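Local structure of kappa-carrageenase (Zobellia galactanivorans, 5OCR) at residues A192-S197 against W214-V219; Q107-D110 against G114-P117. The protein probably hydrolyses the beta-1,4 linkages of kappa-carrageenan, a red-algal galactan, this chain being the family 16 glycoside hydrolase part of a longer protein. One frame throughout, in Å; residues are numbered along the deposited sequence.

Contacts 1 and 2 meet through Pro196 and Gly108 in a GH16 jelly roll: Pro196 O of contact 1 lies 3.0 Å from Gly108 N of contact 2, a probable hydrogen bond. Beside it, Ser197 CB packs 3.4 Å from Ala109 O. The centres of the two contacts lie about 14 Å apart, contact 2 closer to the centre of the chain (about 11 Å) than contact 1 (about 15 Å). Along the chain, contact 2 closes before contact 1 opens. Strand 134-144, which carries the ExDxxE form of the GH16 signature, pairs with strand 115-122 beside contact 2, where Cys116 touches Glu143 of that signature.

Contact 1: A192-S197 against W214-V219. Unlike the reference sequence in segment 192-197: Trp194 (reference Met). Residue 193 of segment 192-197 comes from a tag, linker or insertion.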
loop_
_atom_site.group_PDB
_atom_site.type_symbol
_atom_site.label_atom_id
_atom_site.label_comp_id
_atom_site.label_asym_id
_atom_site.label_seq_id
_atom_site.Cartn_x
_atom_site.Cartn_y
_atom_site.Cartn_z
ATOM N N ALA A 192 0.069 -8.188 -15.323
ATOM C CA ALA A 192 -1.361 -8.145 -15.701
ATOM C C ALA A 192 -1.458 -8.135 -17.236
ATOM O O ALA A 192 -0.497 -7.669 -17.906
ATOM C CB ALA A 192 -1.968 -6.842 -15.121
ATOM N N PRO A 193 -2.597 -8.595 -17.761
ATOM C CA PRO A 193 -2.791 -8.470 -19.228
ATOM C C PRO A 193 -3.397 -7.101 -19.592
ATOM O O PRO A 193 -3.704 -6.833 -20.784
ATOM C CB PRO A 193 -3.733 -9.653 -19.526
ATOM C CG PRO A 193 -4.622 -9.698 -18.284
ATOM C CD PRO A 193 -3.630 -9.457 -17.143
ATOM N N TRP A 194 -3.580 -6.194 -18.627
ATOM C CA TRP A 194 -4.179 -4.848 -18.839
ATOM C C TRP A 194 -3.362 -3.853 -18.047
ATOM O O TRP A 194 -2.583 -4.243 -17.172
ATOM C CB TRP A 194 -5.659 -4.833 -18.313
ATOM C CG TRP A 194 -5.911 -5.832 -17.202
ATOM C CD1 TRP A 194 -6.596 -7.052 -17.238
ATOM C CD2 TRP A 194 -5.533 -5.655 -15.785
ATOM N NE1 TRP A 194 -6.631 -7.644 -16.000
ATOM C CE2 TRP A 194 -5.996 -6.845 -15.081
ATOM C CE3 TRP A 194 -4.896 -4.658 -15.078
ATOM C CZ2 TRP A 194 -5.804 -6.995 -13.691
ATOM C CZ3 TRP A 194 -4.653 -4.840 -13.709
ATOM C CH2 TRP A 194 -5.125 -5.962 -13.034
ATOM N N ASP A 195 -3.481 -2.567 -18.409
ATOM C CA ASP A 195 -2.707 -1.527 -17.766
ATOM C C ASP A 195 -3.473 -1.148 -16.474
ATOM O O ASP A 195 -4.559 -0.604 -16.564
ATOM C CB ASP A 195 -2.703 -0.339 -18.777
ATOM C CG ASP A 195 -2.025 0.889 -18.215
ATOM O OD1 ASP A 195 -1.851 1.020 -16.960
ATOM O OD2 ASP A 195 -1.709 1.799 -19.028
ATOM N N PRO A 196 -2.899 -1.402 -15.261
ATOM C CA PRO A 196 -3.566 -1.115 -13.971
ATOM C C PRO A 196 -3.866 0.355 -13.757
ATOM O O PRO A 196 -4.704 0.673 -12.887
ATOM C CB PRO A 196 -2.560 -1.625 -12.862
ATOM C CG PRO A 196 -1.655 -2.574 -13.675
ATOM C CD PRO A 196 -1.511 -1.910 -15.065
ATOM N N SER A 197 -3.213 1.256 -14.483
ATOM C CA SER A 197 -3.434 2.671 -14.331
ATOM C C SER A 197 -4.679 3.115 -15.086
ATOM O O SER A 197 -5.042 4.258 -14.918
ATOM C CB SER A 197 -2.192 3.472 -14.809
ATOM O OG SER A 197 -2.068 3.540 -16.247
ATOM N N TRP A 214 -2.980 -14.101 -2.244
ATOM C CA TRP A 214 -3.364 -12.848 -2.937
ATOM C C TRP A 214 -4.147 -13.109 -4.189
ATOM O O TRP A 214 -3.872 -14.124 -4.938
ATOM C CB TRP A 214 -2.100 -12.168 -3.370
ATOM C CG TRP A 214 -1.192 -11.526 -2.346
ATOM C CD1 TRP A 214 -1.084 -10.163 -2.071
ATOM C CD2 TRP A 214 -0.229 -12.186 -1.453
ATOM N NE1 TRP A 214 -0.147 -9.922 -1.083
ATOM C CE2 TRP A 214 0.463 -11.110 -0.731
ATOM C CE3 TRP A 214 0.189 -13.525 -1.266
ATOM C CZ2 TRP A 214 1.450 -11.382 0.210
ATOM C CZ3 TRP A 214 1.160 -13.791 -0.333
ATOM C CH2 TRP A 214 1.808 -12.744 0.387
ATOM N N TYR A 215 -5.094 -12.225 -4.458
ATOM C CA TYR A 215 -5.985 -12.383 -5.623
ATOM C C TYR A 215 -6.056 -11.117 -6.439
ATOM O O TYR A 215 -6.044 -10.018 -5.931
ATOM C CB TYR A 215 -7.418 -12.661 -5.116
ATOM C CG TYR A 215 -7.514 -13.904 -4.249
ATOM C CD1 TYR A 215 -7.329 -13.825 -2.861
ATOM C CD2 TYR A 215 -7.808 -15.150 -4.854
ATOM C CE1 TYR A 215 -7.463 -15.011 -2.052
ATOM C CE2 TYR A 215 -7.899 -16.337 -4.066
ATOM C CZ TYR A 215 -7.762 -16.206 -2.684
ATOM O OH TYR A 215 -7.842 -17.379 -1.923
ATOM N N VAL A 216 -6.101 -11.237 -7.757
ATOM C CA VAL A 216 -6.329 -10.045 -8.618
ATOM C C VAL A 216 -7.528 -10.400 -9.474
ATOM O O VAL A 216 -7.491 -11.436 -10.196
ATOM C CB VAL A 216 -5.083 -9.641 -9.451
ATOM C CG1 VAL A 216 -5.376 -8.483 -10.437
ATOM C CG2 VAL A 216 -3.939 -9.347 -8.504
ATOM N N ASP A 217 -8.564 -9.546 -9.495
ATOM C CA ASP A 217 -9.764 -9.845 -10.251
ATOM C C ASP A 217 -10.271 -11.292 -10.068
ATOM O O ASP A 217 -10.642 -11.984 -11.068
ATOM C CB ASP A 217 -9.524 -9.530 -11.747
ATOM C CG ASP A 217 -9.565 -8.027 -12.045
ATOM O OD1 ASP A 217 -10.013 -7.236 -11.189
ATOM O OD2 ASP A 217 -9.255 -7.686 -13.216
ATOM N N GLY A 218 -10.161 -11.752 -8.854
ATOM C CA GLY A 218 -10.746 -13.030 -8.390
ATOM C C GLY A 218 -9.894 -14.206 -8.838
ATOM O O GLY A 218 -10.396 -15.334 -8.902
ATOM N N VAL A 219 -8.648 -13.961 -9.190
ATOM C CA VAL A 219 -7.729 -15.056 -9.601
ATOM C C VAL A 219 -6.653 -15.130 -8.548
ATOM O O VAL A 219 -6.030 -14.112 -8.255
ATOM C CB VAL A 219 -7.148 -14.854 -10.973
ATOM C CG1 VAL A 219 -6.169 -15.972 -11.290
ATOM C CG2 VAL A 219 -8.260 -14.711 -12.011
HETATM O O HOH W 1 -8.880 -9.336 -15.226
#
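The tight beta hairpin between strands 211-216 and 219-225 presents Val216 and Asp217 to the indole of Trp194, which extends from the loop before strand 200-207. The valine comes at the rim of the ring, close to its plane: CG1 sits 3.6 Å from Trp194 CZ2 and equally near CH2. It gets there because CG1 lies opposite the backbone N (chi1 175°), while CG2 turns elsewhere. The aspartate approaches obliquely, with OD2 3.6 Å from Trp194 CZ2 and the carboxylate plane inclined 45° to the ring. A water bridges the two residues, accepting from Trp194 NE1 at 2.9 Å. The same water donates to Asp217 OD2 at 2.6 Å.

His201 stacks on the indole and is also hydrogen-bonded to Asp217 OD2, while Ile202 N is hydrogen-bonded to OD1, so strand 200-207 holds the carboxylate at both oxygens. Within the loop, Ala192 CB and Pro193 CD cover one ring face. Pro193 is an insertion relative to the reference sequence and Trp194 replaces its methionine, so these details belong to the deposited chain.

The hairpin itself closes through two backbone bonds, Val216 N to Val219 O at 2.9 Å and Val219 N to Val216 O at 3.0 Å. With positive phi at Asp217 and Gly218, this is the type I' turn characteristic of two-residue beta hairpins.

Contact 2: Q107-D110 against G114-P117; sequences QGAD and GVCP
Ala109 and Val115 meet methyl to methyl, CB of the alanine 3.6 Å from CG2 of the valine. That branch reaches the alanine because chi1 of Val115 (-66°) sets CG2 between the backbone N and the carbonyl carbon, leaving CG1 directed elsewhere. The second half of the contact is made by the Pro117 ring, whose CG tip rests against the opposing backbone: it lies 3.8 Å from Gly108 CA and 4.0 Å from Ala109 N. The nearest CA atoms across the contact, those of Gly108 and Pro117, are 5.9 Å apart. The Ala109 methyl is a looser neighbour of the proline, its CB 4.5 Å from Pro117 CG.

A second shell surrounds both sides. Thr273 touches Ala109 and Val115 together, Leu239 lies against Val115 and Pro117, and Met275 adds to the cover of the proline. Gln145 OE1 takes the N-H of Ala109, and the same glutamine packs on Pro117, so one residue touches both segments. Cys116 is turned away from the contact and touches Gln146 and Arg242.

Farther out, the two segments flank a short connection from strand 100-107, paired with strands 200-207 and 273-285, to strand 115-122, paired with strands 134-144 and 233-241. The four touching residues are buried, and the side-chain contacts between them are apolar, although Pro117 CG also lies against a backbone amide. The contact therefore probably rests on shape and dispersion, while the hydrogen bonds are made to residues outside the two segments, as in the backbone bond of Pro117 with Leu144.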
loop_
_atom_site.group_PDB
_atom_site.type_symbol
_atom_site.label_atom_id
_atom_site.label_comp_id
_atom_site.label_asym_id
_atom_site.label_seq_id
_atom_site.Cartn_x
_atom_site.Cartn_y
_atom_site.Cartn_z
ATOM N N GLN A 107 -8.214 1.964 -9.193
ATOM C CA GLN A 107 -7.583 2.269 -10.467
ATOM C C GLN A 107 -6.339 3.113 -10.202
ATOM O O GLN A 107 -6.338 3.977 -9.319
ATOM C CB GLN A 107 -8.586 3.145 -11.265
ATOM C CG GLN A 107 -7.977 3.749 -12.561
ATOM C CD GLN A 107 -9.036 4.355 -13.487
ATOM O OE1 GLN A 107 -10.182 3.832 -13.647
ATOM N NE2 GLN A 107 -8.710 5.517 -14.030
ATOM N N GLY A 108 -5.302 2.849 -10.977
ATOM C CA GLY A 108 -4.004 3.522 -10.773
ATOM C C GLY A 108 -3.997 4.938 -11.321
ATOM O O GLY A 108 -5.018 5.548 -11.584
ATOM N N ALA A 109 -2.795 5.482 -11.399
ATOM C CA ALA A 109 -2.592 6.922 -11.688
ATOM C C ALA A 109 -2.101 7.192 -13.103
ATOM O O ALA A 109 -1.194 6.509 -13.655
ATOM C CB ALA A 109 -1.560 7.489 -10.679
ATOM N N ASP A 110 -2.641 8.252 -13.681
ATOM C CA ASP A 110 -2.265 8.596 -15.056
ATOM C C ASP A 110 -0.831 9.049 -15.344
ATOM O O ASP A 110 -0.378 9.069 -16.505
ATOM C CB ASP A 110 -3.275 9.533 -15.644
ATOM C CG ASP A 110 -3.277 10.878 -15.023
ATOM O OD1 ASP A 110 -2.393 11.290 -14.156
ATOM O OD2 ASP A 110 -4.256 11.560 -15.437
ATOM N N GLY A 114 6.266 7.129 -11.310
ATOM C CA GLY A 114 6.538 8.218 -10.370
ATOM C C GLY A 114 5.747 8.173 -9.071
ATOM O O GLY A 114 6.056 8.918 -8.125
ATOM N N VAL A 115 4.672 7.355 -9.041
ATOM C CA VAL A 115 3.845 7.196 -7.823
ATOM C C VAL A 115 3.537 5.715 -7.710
ATOM O O VAL A 115 3.671 4.986 -8.693
ATOM C CB VAL A 115 2.519 8.040 -7.778
ATOM C CG1 VAL A 115 2.879 9.555 -7.729
ATOM C CG2 VAL A 115 1.554 7.676 -8.960
ATOM N N CYS A 116 3.025 5.304 -6.559
ATOM C CA CYS A 116 2.740 3.929 -6.314
ATOM C C CYS A 116 1.397 3.810 -5.612
ATOM O O CYS A 116 1.327 3.994 -4.357
ATOM C CB CYS A 116 3.852 3.280 -5.460
ATOM S SG CYS A 116 3.440 1.537 -5.072
ATOM N N PRO A 117 0.320 3.591 -6.356
ATOM C CA PRO A 117 -0.950 3.299 -5.697
ATOM C C PRO A 117 -0.880 1.956 -4.966
ATOM O O PRO A 117 -0.411 0.959 -5.567
ATOM C CB PRO A 117 -1.949 3.129 -6.850
ATOM C CG PRO A 117 -1.326 3.849 -8.049
ATOM C CD PRO A 117 0.199 3.699 -7.832
#